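Local coordinates for 457aa long hypothetical protein (Pyrococcus horikoshii, PDB 2CSU) that is of unknown function but combines a CoA-binding domain of Rossmann type, a flavodoxin-like domain of the succinyl-CoA ligase family and a ligase-CoA domain, at residues Ala264-Gln267 and Leu271-Asn274; Glu192-Leu197 and Lys230-Leu235; Leu208-Val213 and Lys217-Val222; Ile276-Ser281 and Val437-Tyr442; Ile155-Ala160 and Gly183-Val188. All coordinates share one frame; numbering follows the deposited sequence.

Overall arrangement
Interactions 1, 2, 3 and 5 all lie around one mixed sheet, in which strands 152-156, 205-210, 232-236 and 271-273 run side by side and parallel. Along the chain interaction 5 comes first; interaction 2 then spans a stretch that contains interaction 3, and interactions 1 and 4 follow. Interactions 2 and 3 are the closest pair, with centres about 9 Å apart, and backbone bonds between strands 205-210 and 232-236 join them. Interaction 4 lies about 23 Å from interaction 5, centre to centre. Interactions 1 to 3 pack helices on the sheet, interaction 5 joins loops at its strand ends, and the helix pair of interaction 4 joins the flavodoxin-like and ligase-CoA family regions.

Interaction 1: residues Ala264-Gln267 and Leu271-Asn274; sequences AFKQ and LVAN
Phe265, on the last turns of helix 258-267, meets Val272 on strand 271-273, only seven residues further along the chain. Its CB lies 3.8 Å from Val272 CG2, and the ring follows at 3.9 Å between CD2 and the same methyl. The two side chains cross at roughly a right angle, with the methyl placed obliquely to the ring. Phe265 carries CG beside its own backbone N (chi1 -73°), which lays the ring beside the Val272 methyl, with Met220 of helix 216-229 on its far flank at CD1. This is the return leg of a beta-alpha-beta crossover: strand 232-236 leads through helix 258-267 into strand 271-273, although part of the link from strand to helix is not modelled. The two strands pair in parallel, Leu271 bonding through its backbone to Ile232 and Ala234. Next comes Lys266, whose CB points neither at the strand nor away from it. A bend at chi2 (-73°) followed by an extended tail carries its far end back, bringing CE to 4.3 Å from Val272 CG2. Its ammonium group then reaches the strand through two waters. One accepts from Lys266 NZ at 3.0 Å and, weakly, from the backbone N of Val272. The other takes a weak bond from the same ammonium and donates to Val272 O at 3.2 Å. Leu271 spends its backbone N and O on strand 232-236, whereas those of Val272 face the other way, and the lysine and its waters line that outer edge of the strand.

Interaction 2: residues Glu192-Leu197 and Lys230-Leu235; sequences ELMEYL and KPIIAL
Met194, a selenomethionine, packs on Ile232, and Lys230 bonds to Leu197 O, which together join helix 190-197 to the start of strand 232-236 and the residues just before it. The selenium atom SE of Met194 sits 3.7 Å from Ile232 CD1, with Met194 CG a little further from the same methyl at 4.1 Å. The two side chains meet at about a right angle; the methyl of the isoleucine touches the selenium and CG, and the bend at chi3 (-50°) turns CE of the methionine away from it. At the other end, Lys230 NZ donates to Leu197 O at 2.8 Å, approaching almost in line with the carbonyl (C=O...N angle 170°). Leu197 ends its helix, where the negative end of the helix dipole would probably add to the pull on the ammonium group. That group is shared among three backbone carbonyls, because it also donates to Asp203 O and Thr200 O in the loop that follows the helix. One lysine thus ties down the helix end and the turn leading into strand 205-210. Further out, Phe219 and Val222 of helix 216-229 rest on Met194, while Val226 of that helix, together with Ile206 and Leu208, packs on Ile232. Strand 232-236 lies between strands 205-210 and 271-273 in the parallel sheet; helices 190-197 and 216-229 cover the Ile232 side, and helix 276-283 receives Ile233 and Leu235 on the opposite one.

Interaction 3: residues Leu208-Val213 and Lys217-Val222; sequences LYIEGV and KKFMEV
Val213 and Phe219 mark the nearest approach of the two backbones, their CA atoms 7.5 Å apart, where the chain leaves strand 205-210 through a short loop and turns back as helix 216-229. Phe219 makes the helix's side of the contact. With CG set opposite its backbone N (chi1 -176°), the ring reaches toward the sheet, where Leu208 and Ile210 of the strand and Val213 of the loop after it receive it. Val213 comes in at about a right angle, its CG1 3.5 Å from Phe219 CD1 and 3.7 Å from Phe219 CE1, oblique to the ring. Leu208 arrives from the opposite direction and touches the rim near the ring plane, with its CD1 3.7 Å from Phe219 CZ. Ile210 also comes from the opposite direction, its CD1 3.9 Å from Phe219 CZ and oblique to the ring. Phe190 of helix 190-197 packs on Leu208, Ile210 and Val213, while Phe265 of helix 258-267 comes against Phe219 itself. Phe219, in the first turn of its helix, thus packs that helix onto the strand before it, the first half of the beta-alpha-beta unit 205-210, 216-229, 232-236 of a flavodoxin-like fold.

Interaction 4: residues Ile276-Ser281 and Val437-Tyr442; sequences IDEMLS and VASAAY
Ser281 and Ser439 face each other where helices 276-283 and 434-450 cross, their CB atoms 4.4 Å apart. The axes of the two short segments approach to 8.5 Å with a signed crossing angle of -48°, and small side chains permit so close a passage. Ala440 comes nearest of all: its CB lies 3.4 Å from Ser281 O, a methyl laid against a backbone carbonyl whose hydrogen-bonding partner is the hydroxyl of Tyr431. Ser439 holds OG beside its own backbone N (chi1 -64°), and from there the hydroxyl bonds back to Glu435 O, one turn earlier in its helix. With its hydroxyl held there, and weakly by Arg316, Ser439 meets the other helix by van der Waals contact, its OG 4.0 Å from Glu278 CG. Glu278 also starts with CG beside its backbone N, then runs out extended (chi2 -173°). This carries the carboxylate away from the serine, toward the start of its own helix, where OE1 accepts a hydrogen bond from the backbone N of Asn274. What meets Ser439 is therefore the aliphatic stem of the glutamate and not its charge. On a different side of helix 276-283, Asp277 forms salt bridges with Lys168 and with Arg433 of the second subunit. One helix falls in the flavodoxin-like family region and the other in the ligase-CoA region, so the crossing, built from two serines, an alanine and the stem of a glutamate, probably belongs to the interface between them, close to the dimer contact.

Interaction 5: residues Ile155-Ala160 and Gly183-Val188; sequences ISQSGA and GNMADV
Gln157 and Met185 make the direct side-chain contact here, a loose one: Gln157 NE2 and CE of the selenomethionine Met185 stand 4.1 Å apart. Gln157 begins with CG opposite its backbone N (chi1 -162°) and stays extended, which carries its amide out to the loop 183-188. The main chains come closest where Gly183 CA lies 5.6 Å from Gln157 CA; the positive phi of this glycine (50°) lets the loop turn there. Water does most of the joining. One molecule donates to Ser156 O at 2.9 Å and accepts from Gly183 N at 2.8 Å. A second accepts from Gln157 NE2 at 3.1 Å and donates to Gly183 O at 2.8 Å, so both backbone polar atoms of the glycine are met through solvent. Bonds within the first segment shape the turn itself. Ser156 OG donates to Ser158 O at 2.7 Å, tilted 35° from the carbonyl plane, and Ser158 is the N-cap of helix 159-171, its hydroxyl bonded to the backbone N of Leu161. The second subunit lies against this turn, its Gly304 packing on Ser158. The amide of Gln157 is gripped at its oxygen by the backbone N atoms of Glu211 and Gly212, which probably sets its flip and presents NE2 to the water. Two loops at the ends of neighbouring strands are therefore coupled through solvent and one oriented amide more than by apolar burial.

Interaction 1: residues Ala264-Gln267 and Leu271-Asn274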
# COMPACT_ATOMS: atom_id res chain seq x y z
N ALA A 264 -11.34 -10.97 -23.87
CA ALA A 264 -11.44 -12.43 -23.79
C ALA A 264 -11.62 -12.87 -22.34
O ALA A 264 -12.39 -13.79 -22.06
CB ALA A 264 -10.18 -13.06 -24.37
N PHE A 265 -10.91 -12.22 -21.41
CA PHE A 265 -11.04 -12.57 -20.00
C PHE A 265 -12.46 -12.32 -19.53
O PHE A 265 -13.06 -13.15 -18.86
CB PHE A 265 -10.09 -11.74 -19.13
CG PHE A 265 -8.64 -12.12 -19.25
CD1 PHE A 265 -8.26 -13.45 -19.35
CD2 PHE A 265 -7.65 -11.14 -19.24
CE1 PHE A 265 -6.92 -13.80 -19.43
CE2 PHE A 265 -6.31 -11.48 -19.32
CZ PHE A 265 -5.94 -12.82 -19.42
N LYS A 266 -13.00 -11.16 -19.91
CA LYS A 266 -14.35 -10.76 -19.53
C LYS A 266 -15.42 -11.78 -19.92
O LYS A 266 -16.27 -12.13 -19.11
CB LYS A 266 -14.70 -9.41 -20.16
CG LYS A 266 -13.76 -8.24 -19.81
CD LYS A 266 -13.92 -7.74 -18.38
CE LYS A 266 -13.12 -6.44 -18.18
NZ LYS A 266 -13.33 -5.78 -16.85
N GLN A 267 -15.37 -12.25 -21.16
CA GLN A 267 -16.37 -13.21 -21.66
C GLN A 267 -16.32 -14.57 -20.97
O GLN A 267 -17.33 -15.25 -20.85
CB GLN A 267 -16.21 -13.39 -23.17
CG GLN A 267 -16.48 -12.12 -23.99
CD GLN A 267 -17.96 -11.74 -24.02
OE1 GLN A 267 -18.40 -10.83 -23.32
NE2 GLN A 267 -18.73 -12.43 -24.86
N LEU A 271 -12.27 -11.99 -13.93
CA LEU A 271 -12.25 -10.62 -13.45
C LEU A 271 -10.86 -10.07 -13.69
O LEU A 271 -9.86 -10.75 -13.48
CB LEU A 271 -12.61 -10.58 -11.95
CG LEU A 271 -13.79 -11.49 -11.57
CD1 LEU A 271 -14.07 -11.41 -10.08
CD2 LEU A 271 -15.02 -11.09 -12.38
N VAL A 272 -10.78 -8.83 -14.15
CA VAL A 272 -9.50 -8.23 -14.44
C VAL A 272 -9.03 -7.21 -13.42
O VAL A 272 -9.81 -6.40 -12.94
CB VAL A 272 -9.50 -7.58 -15.86
CG1 VAL A 272 -8.22 -6.78 -16.07
CG2 VAL A 272 -9.63 -8.66 -16.93
N ALA A 273 -7.75 -7.27 -13.10
CA ALA A 273 -7.16 -6.33 -12.16
C ALA A 273 -6.12 -5.58 -12.98
O ALA A 273 -5.53 -6.14 -13.91
CB ALA A 273 -6.49 -7.09 -11.00
N ASN A 274 -5.89 -4.31 -12.66
CA ASN A 274 -4.90 -3.54 -13.40
C ASN A 274 -3.66 -3.28 -12.56
O ASN A 274 -2.70 -2.71 -13.06
CB ASN A 274 -5.50 -2.23 -13.88
CG ASN A 274 -6.85 -2.43 -14.52
OD1 ASN A 274 -6.98 -3.13 -15.53
ND2 ASN A 274 -7.88 -1.82 -13.93
O HOH W 1 -13.87 -7.49 -14.39
O HOH W 2 -12.24 -4.58 -14.05

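Interaction 2: residues Glu192-Leu197 and Lys230-Leu235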
# COMPACT_ATOMS: atom_id res chain seq x y z
N GLU A 192 -4.47 -26.21 -17.09
CA GLU A 192 -4.43 -27.43 -16.33
C GLU A 192 -4.47 -27.11 -14.84
O GLU A 192 -5.08 -27.84 -14.07
CB GLU A 192 -3.17 -28.22 -16.67
CG GLU A 192 -3.32 -29.09 -17.93
CD GLU A 192 -2.03 -29.18 -18.74
OE1 GLU A 192 -0.98 -29.51 -18.16
OE2 GLU A 192 -2.07 -28.91 -19.97
N LEU A 193 -3.84 -26.01 -14.45
CA LEU A 193 -3.84 -25.63 -13.05
C LEU A 193 -5.23 -25.16 -12.61
O LEU A 193 -5.68 -25.51 -11.53
CB LEU A 193 -2.81 -24.55 -12.80
CG LEU A 193 -1.37 -25.06 -12.74
CD1 LEU A 193 -0.43 -23.87 -12.55
CD2 LEU A 193 -1.20 -26.06 -11.58
N MSE A 194 -5.91 -24.40 -13.47
CA MSE A 194 -7.25 -23.92 -13.16
C MSE A 194 -8.20 -25.10 -13.09
O MSE A 194 -9.16 -25.07 -12.31
CB MSE A 194 -7.75 -22.93 -14.22
CG MSE A 194 -7.20 -21.51 -14.06
SE MSE A 194 -7.62 -20.36 -15.43
CE MSE A 194 -7.17 -21.26 -16.64
N GLU A 195 -7.97 -26.14 -13.89
CA GLU A 195 -8.85 -27.29 -13.84
C GLU A 195 -8.70 -27.97 -12.48
O GLU A 195 -9.69 -28.31 -11.84
CB GLU A 195 -8.53 -28.29 -14.97
CG GLU A 195 -9.07 -27.88 -16.34
CD GLU A 195 -8.67 -28.84 -17.46
OE1 GLU A 195 -7.47 -29.18 -17.57
OE2 GLU A 195 -9.56 -29.26 -18.24
N TYR A 196 -7.47 -28.16 -12.04
CA TYR A 196 -7.25 -28.79 -10.75
C TYR A 196 -7.79 -27.96 -9.57
O TYR A 196 -8.47 -28.48 -8.68
CB TYR A 196 -5.76 -29.06 -10.56
CG TYR A 196 -5.35 -29.26 -9.13
CD1 TYR A 196 -5.60 -30.47 -8.47
CD2 TYR A 196 -4.69 -28.25 -8.43
CE1 TYR A 196 -5.20 -30.66 -7.15
CE2 TYR A 196 -4.29 -28.43 -7.11
CZ TYR A 196 -4.55 -29.64 -6.48
OH TYR A 196 -4.17 -29.81 -5.17
N LEU A 197 -7.48 -26.66 -9.57
CA LEU A 197 -7.89 -25.75 -8.51
C LEU A 197 -9.39 -25.54 -8.44
O LEU A 197 -9.92 -25.13 -7.41
CB LEU A 197 -7.19 -24.40 -8.69
CG LEU A 197 -5.68 -24.37 -8.42
CD1 LEU A 197 -5.09 -23.06 -8.91
CD2 LEU A 197 -5.43 -24.53 -6.92
N LYS A 230 -15.64 -21.09 -8.80
CA LYS A 230 -14.97 -20.04 -8.05
C LYS A 230 -14.24 -19.06 -8.97
O LYS A 230 -13.96 -19.35 -10.12
CB LYS A 230 -13.98 -20.68 -7.08
CG LYS A 230 -13.82 -22.19 -7.30
CD LYS A 230 -12.53 -22.73 -6.68
CE LYS A 230 -12.77 -23.99 -5.84
NZ LYS A 230 -11.52 -24.41 -5.22
N PRO A 231 -14.07 -17.83 -8.47
CA PRO A 231 -13.50 -16.73 -9.24
C PRO A 231 -12.02 -16.79 -9.59
O PRO A 231 -11.20 -17.39 -8.88
CB PRO A 231 -13.87 -15.50 -8.40
CG PRO A 231 -13.88 -16.01 -7.04
CD PRO A 231 -14.57 -17.35 -7.17
N ILE A 232 -11.71 -16.17 -10.71
CA ILE A 232 -10.36 -16.09 -11.22
C ILE A 232 -10.09 -14.61 -11.50
O ILE A 232 -10.86 -13.96 -12.19
CB ILE A 232 -10.22 -16.92 -12.52
CG1 ILE A 232 -10.48 -18.40 -12.21
CG2 ILE A 232 -8.85 -16.70 -13.14
CD1 ILE A 232 -10.55 -19.31 -13.43
N ILE A 233 -9.00 -14.09 -10.93
CA ILE A 233 -8.62 -12.69 -11.11
C ILE A 233 -7.27 -12.64 -11.83
O ILE A 233 -6.27 -13.18 -11.33
CB ILE A 233 -8.47 -11.95 -9.74
CG1 ILE A 233 -9.78 -12.01 -8.94
CG2 ILE A 233 -8.15 -10.48 -9.98
CD1 ILE A 233 -10.20 -13.39 -8.51
N ALA A 234 -7.24 -12.00 -13.00
CA ALA A 234 -6.02 -11.90 -13.79
C ALA A 234 -5.46 -10.49 -13.96
O ALA A 234 -6.18 -9.55 -14.28
CB ALA A 234 -6.24 -12.51 -15.18
N LEU A 235 -4.16 -10.37 -13.72
CA LEU A 235 -3.44 -9.11 -13.88
C LEU A 235 -2.59 -9.39 -15.13
O LEU A 235 -1.67 -10.20 -15.09
CB LEU A 235 -2.54 -8.84 -12.67
CG LEU A 235 -1.50 -7.70 -12.81
CD1 LEU A 235 -2.20 -6.38 -13.16
CD2 LEU A 235 -0.70 -7.55 -11.51

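Interaction 3: residues Leu208-Val213 and Lys217-Val222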
# COMPACT_ATOMS: atom_id res chain seq x y z
N LEU A 208 -4.15 -14.58 -10.94
CA LEU A 208 -3.20 -14.88 -12.01
C LEU A 208 -2.38 -13.68 -12.45
O LEU A 208 -2.92 -12.59 -12.58
CB LEU A 208 -3.93 -15.42 -13.25
CG LEU A 208 -4.78 -16.71 -13.24
CD1 LEU A 208 -5.40 -16.90 -14.63
CD2 LEU A 208 -3.92 -17.91 -12.89
N TYR A 209 -1.08 -13.88 -12.64
CA TYR A 209 -0.24 -12.82 -13.19
C TYR A 209 0.15 -13.40 -14.53
O TYR A 209 1.02 -14.28 -14.62
CB TYR A 209 1.03 -12.56 -12.39
CG TYR A 209 1.92 -11.56 -13.14
CD1 TYR A 209 1.57 -10.22 -13.21
CD2 TYR A 209 3.05 -11.98 -13.84
CE1 TYR A 209 2.31 -9.30 -13.94
CE2 TYR A 209 3.82 -11.07 -14.59
CZ TYR A 209 3.44 -9.73 -14.63
OH TYR A 209 4.16 -8.81 -15.36
N ILE A 210 -0.49 -12.91 -15.59
CA ILE A 210 -0.24 -13.41 -16.93
C ILE A 210 0.59 -12.52 -17.83
O ILE A 210 0.37 -11.31 -17.93
CB ILE A 210 -1.57 -13.66 -17.68
CG1 ILE A 210 -2.46 -14.62 -16.88
CG2 ILE A 210 -1.28 -14.20 -19.07
CD1 ILE A 210 -3.91 -14.57 -17.29
N GLU A 211 1.56 -13.14 -18.49
CA GLU A 211 2.40 -12.45 -19.45
C GLU A 211 1.83 -12.91 -20.78
O GLU A 211 1.74 -12.14 -21.73
CB GLU A 211 3.86 -12.85 -19.28
CG GLU A 211 4.56 -12.03 -18.20
CD GLU A 211 5.98 -12.47 -17.95
OE1 GLU A 211 6.54 -13.20 -18.79
OE2 GLU A 211 6.55 -12.06 -16.91
N GLY A 212 1.40 -14.18 -20.83
CA GLY A 212 0.69 -14.67 -22.00
C GLY A 212 0.50 -16.18 -21.95
O GLY A 212 1.30 -16.93 -21.41
N VAL A 213 -0.65 -16.63 -22.50
CA VAL A 213 -0.93 -18.05 -22.54
C VAL A 213 -0.58 -18.65 -23.91
O VAL A 213 -0.42 -17.95 -24.90
CB VAL A 213 -2.42 -18.25 -22.26
CG1 VAL A 213 -2.83 -17.44 -21.03
CG2 VAL A 213 -3.23 -17.80 -23.45
N LYS A 217 -7.35 -20.74 -26.60
CA LYS A 217 -8.62 -21.42 -26.76
C LYS A 217 -8.95 -22.29 -25.55
O LYS A 217 -10.05 -22.21 -25.00
CB LYS A 217 -8.59 -22.29 -28.02
CG LYS A 217 -9.81 -23.19 -28.23
CD LYS A 217 -11.07 -22.39 -28.52
CE LYS A 217 -12.32 -23.23 -28.35
NZ LYS A 217 -12.79 -23.19 -26.94
N LYS A 218 -8.00 -23.14 -25.16
CA LYS A 218 -8.18 -24.04 -24.02
C LYS A 218 -8.36 -23.23 -22.72
O LYS A 218 -9.19 -23.56 -21.88
CB LYS A 218 -6.97 -24.96 -23.90
CG LYS A 218 -7.05 -25.95 -22.75
CD LYS A 218 -5.76 -26.75 -22.62
CE LYS A 218 -5.82 -27.75 -21.46
NZ LYS A 218 -4.52 -28.48 -21.29
N PHE A 219 -7.56 -22.18 -22.59
CA PHE A 219 -7.60 -21.31 -21.42
C PHE A 219 -9.00 -20.72 -21.21
O PHE A 219 -9.59 -20.84 -20.13
CB PHE A 219 -6.58 -20.18 -21.59
CG PHE A 219 -6.48 -19.26 -20.39
CD1 PHE A 219 -5.39 -19.35 -19.52
CD2 PHE A 219 -7.47 -18.31 -20.14
CE1 PHE A 219 -5.28 -18.49 -18.42
CE2 PHE A 219 -7.37 -17.44 -19.03
CZ PHE A 219 -6.27 -17.54 -18.17
N MSE A 220 -9.52 -20.08 -22.25
CA MSE A 220 -10.83 -19.46 -22.15
C MSE A 220 -11.97 -20.43 -21.84
O MSE A 220 -12.84 -20.13 -21.01
CB MSE A 220 -11.15 -18.68 -23.43
CG MSE A 220 -10.44 -17.32 -23.52
SE MSE A 220 -9.92 -16.67 -21.90
CE MSE A 220 -8.70 -15.52 -22.39
N GLU A 221 -11.96 -21.60 -22.47
CA GLU A 221 -13.02 -22.57 -22.22
C GLU A 221 -12.91 -23.17 -20.82
O GLU A 221 -13.92 -23.50 -20.21
CB GLU A 221 -13.02 -23.66 -23.29
CG GLU A 221 -14.24 -24.58 -23.22
CD GLU A 221 -15.57 -23.81 -23.28
OE1 GLU A 221 -15.83 -23.11 -24.29
OE2 GLU A 221 -16.36 -23.91 -22.31
N VAL A 222 -11.69 -23.33 -20.33
CA VAL A 222 -11.50 -23.86 -18.98
C VAL A 222 -11.95 -22.77 -18.00
O VAL A 222 -12.66 -23.04 -17.03
CB VAL A 222 -10.01 -24.22 -18.72
CG1 VAL A 222 -9.71 -24.18 -17.23
CG2 VAL A 222 -9.71 -25.62 -19.27

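Interaction 4: residues Ile276-Ser281 and Val437-Tyr442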
# COMPACT_ATOMS: atom_id res chain seq x y z
N ILE A 276 -1.27 -4.86 -8.85
CA ILE A 276 -1.01 -5.94 -7.92
C ILE A 276 -2.07 -5.87 -6.83
O ILE A 276 -2.81 -6.83 -6.62
CB ILE A 276 0.42 -5.78 -7.32
CG1 ILE A 276 1.46 -6.06 -8.40
CG2 ILE A 276 0.62 -6.73 -6.14
CD1 ILE A 276 2.87 -5.54 -8.06
N ASP A 277 -2.16 -4.71 -6.19
CA ASP A 277 -3.12 -4.50 -5.12
C ASP A 277 -4.56 -4.83 -5.47
O ASP A 277 -5.29 -5.38 -4.65
CB ASP A 277 -3.00 -3.08 -4.56
CG ASP A 277 -2.01 -3.00 -3.40
OD1 ASP A 277 -2.29 -3.63 -2.37
OD2 ASP A 277 -0.97 -2.32 -3.50
N GLU A 278 -4.97 -4.52 -6.70
CA GLU A 278 -6.33 -4.83 -7.11
C GLU A 278 -6.50 -6.33 -7.21
O GLU A 278 -7.51 -6.87 -6.77
CB GLU A 278 -6.66 -4.20 -8.48
CG GLU A 278 -6.67 -2.67 -8.49
CD GLU A 278 -7.17 -2.11 -9.82
OE1 GLU A 278 -7.50 -2.91 -10.74
OE2 GLU A 278 -7.24 -0.87 -9.95
N MSE A 279 -5.52 -6.99 -7.82
CA MSE A 279 -5.54 -8.44 -8.00
C MSE A 279 -5.72 -9.12 -6.63
O MSE A 279 -6.57 -9.98 -6.45
CB MSE A 279 -4.22 -8.93 -8.66
CG MSE A 279 -4.13 -10.46 -8.92
SE MSE A 279 -2.48 -11.13 -9.35
CE MSE A 279 -1.62 -10.83 -7.79
N LEU A 280 -4.89 -8.71 -5.67
CA LEU A 280 -4.93 -9.26 -4.32
C LEU A 280 -6.19 -8.87 -3.58
O LEU A 280 -6.78 -9.70 -2.89
CB LEU A 280 -3.72 -8.78 -3.53
CG LEU A 280 -2.34 -9.23 -4.01
CD1 LEU A 280 -1.28 -8.43 -3.29
CD2 LEU A 280 -2.17 -10.72 -3.75
N SER A 281 -6.60 -7.61 -3.70
CA SER A 281 -7.77 -7.13 -3.00
C SER A 281 -9.03 -7.83 -3.50
O SER A 281 -9.92 -8.17 -2.70
CB SER A 281 -7.92 -5.61 -3.18
OG SER A 281 -6.73 -4.92 -2.81
N VAL A 437 -10.87 -1.66 -0.93
CA VAL A 437 -12.13 -2.24 -0.47
C VAL A 437 -13.15 -2.14 -1.62
O VAL A 437 -13.97 -3.04 -1.80
CB VAL A 437 -12.64 -1.52 0.84
CG1 VAL A 437 -12.92 -0.05 0.59
CG2 VAL A 437 -13.88 -2.24 1.40
N ALA A 438 -13.08 -1.08 -2.42
CA ALA A 438 -14.00 -0.92 -3.56
C ALA A 438 -13.74 -2.01 -4.58
O ALA A 438 -14.67 -2.57 -5.15
CB ALA A 438 -13.82 0.48 -4.22
N SER A 439 -12.47 -2.33 -4.83
CA SER A 439 -12.15 -3.38 -5.79
C SER A 439 -12.71 -4.71 -5.32
O SER A 439 -13.22 -5.49 -6.12
CB SER A 439 -10.64 -3.51 -5.97
OG SER A 439 -10.09 -2.33 -6.53
N ALA A 440 -12.61 -4.95 -4.01
CA ALA A 440 -13.10 -6.19 -3.43
C ALA A 440 -14.60 -6.27 -3.57
O ALA A 440 -15.15 -7.32 -3.90
CB ALA A 440 -12.69 -6.30 -1.95
N ALA A 441 -15.25 -5.15 -3.28
CA ALA A 441 -16.70 -5.03 -3.37
C ALA A 441 -17.14 -5.33 -4.80
O ALA A 441 -18.15 -6.00 -5.03
CB ALA A 441 -17.13 -3.63 -2.99
N TYR A 442 -16.37 -4.80 -5.75
CA TYR A 442 -16.64 -5.00 -7.17
C TYR A 442 -16.46 -6.47 -7.55
O TYR A 442 -17.29 -7.02 -8.27
CB TYR A 442 -15.68 -4.15 -8.01
CG TYR A 442 -15.71 -4.50 -9.49
CD1 TYR A 442 -16.77 -4.10 -10.31
CD2 TYR A 442 -14.69 -5.27 -10.06
CE1 TYR A 442 -16.81 -4.46 -11.66
CE2 TYR A 442 -14.72 -5.63 -11.40
CZ TYR A 442 -15.79 -5.23 -12.20
OH TYR A 442 -15.84 -5.60 -13.52

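Interaction 5: residues Ile155-Ala160 and Gly183-Val188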
# COMPACT_ATOMS: atom_id res chain seq x y z
N ILE A 155 -1.05 -17.92 -9.14
CA ILE A 155 -0.23 -18.45 -10.23
C ILE A 155 0.46 -17.29 -10.94
O ILE A 155 -0.19 -16.41 -11.51
CB ILE A 155 -1.07 -19.21 -11.28
CG1 ILE A 155 -1.82 -20.36 -10.63
CG2 ILE A 155 -0.14 -19.76 -12.38
CD1 ILE A 155 -2.75 -21.12 -11.60
N SER A 156 1.78 -17.28 -10.91
CA SER A 156 2.50 -16.20 -11.55
C SER A 156 3.46 -16.64 -12.63
O SER A 156 4.26 -17.56 -12.43
CB SER A 156 3.24 -15.36 -10.51
OG SER A 156 4.03 -14.39 -11.17
N GLN A 157 3.37 -15.98 -13.77
CA GLN A 157 4.24 -16.29 -14.89
C GLN A 157 5.56 -15.53 -14.73
O GLN A 157 6.47 -15.68 -15.52
CB GLN A 157 3.53 -15.91 -16.20
CG GLN A 157 4.10 -16.54 -17.46
CD GLN A 157 3.13 -16.47 -18.64
OE1 GLN A 157 2.24 -15.61 -18.67
NE2 GLN A 157 3.31 -17.37 -19.61
N SER A 158 5.66 -14.73 -13.68
CA SER A 158 6.87 -13.99 -13.38
C SER A 158 7.34 -14.39 -11.97
O SER A 158 6.66 -14.12 -10.98
CB SER A 158 6.62 -12.48 -13.41
OG SER A 158 7.74 -11.78 -12.88
N GLY A 159 8.50 -15.03 -11.90
CA GLY A 159 9.03 -15.47 -10.62
C GLY A 159 9.46 -14.34 -9.71
O GLY A 159 9.27 -14.43 -8.49
N ALA A 160 10.05 -13.29 -10.27
CA ALA A 160 10.52 -12.16 -9.47
C ALA A 160 9.32 -11.43 -8.88
O ALA A 160 9.34 -11.03 -7.72
CB ALA A 160 11.35 -11.21 -10.33
N GLY A 183 7.25 -20.32 -14.38
CA GLY A 183 8.43 -19.97 -15.15
C GLY A 183 8.18 -20.13 -16.64
O GLY A 183 7.25 -19.56 -17.21
N ASN A 184 8.97 -20.87 -17.42
CA ASN A 184 8.78 -20.98 -18.86
C ASN A 184 7.46 -21.65 -19.24
O ASN A 184 7.05 -21.58 -20.39
CB ASN A 184 9.95 -21.75 -19.50
CG ASN A 184 11.28 -21.04 -19.33
OD1 ASN A 184 11.33 -19.87 -18.98
ND2 ASN A 184 12.37 -21.76 -19.58
N MSE A 185 6.81 -22.29 -18.26
CA MSE A 185 5.53 -22.97 -18.42
C MSE A 185 5.54 -23.89 -19.65
O MSE A 185 4.72 -23.78 -20.55
CB MSE A 185 4.45 -21.91 -18.57
CG MSE A 185 3.05 -22.51 -18.65
SE MSE A 185 1.77 -21.26 -18.47
CE MSE A 185 1.47 -20.97 -20.22
N ALA A 186 6.53 -24.80 -19.68
CA ALA A 186 6.68 -25.68 -20.83
C ALA A 186 5.59 -26.76 -20.87
O ALA A 186 5.04 -27.10 -21.91
CB ALA A 186 8.05 -26.34 -20.75
N ASP A 187 5.30 -27.33 -19.68
CA ASP A 187 4.33 -28.41 -19.62
C ASP A 187 3.01 -27.95 -18.98
O ASP A 187 2.11 -27.44 -19.63
CB ASP A 187 4.94 -29.54 -18.80
CG ASP A 187 4.24 -30.85 -19.15
OD1 ASP A 187 3.38 -30.82 -20.03
OD2 ASP A 187 4.56 -31.86 -18.55
N VAL A 188 2.90 -28.20 -17.66
CA VAL A 188 1.72 -27.76 -16.93
C VAL A 188 1.50 -26.26 -17.11
O VAL A 188 2.41 -25.45 -16.95
CB VAL A 188 1.92 -28.09 -15.45
CG1 VAL A 188 0.73 -27.60 -14.64
CG2 VAL A 188 2.07 -29.59 -15.27
O HOH W 3 7.13 -17.87 -12.97
O HOH W 4 6.15 -18.51 -19.52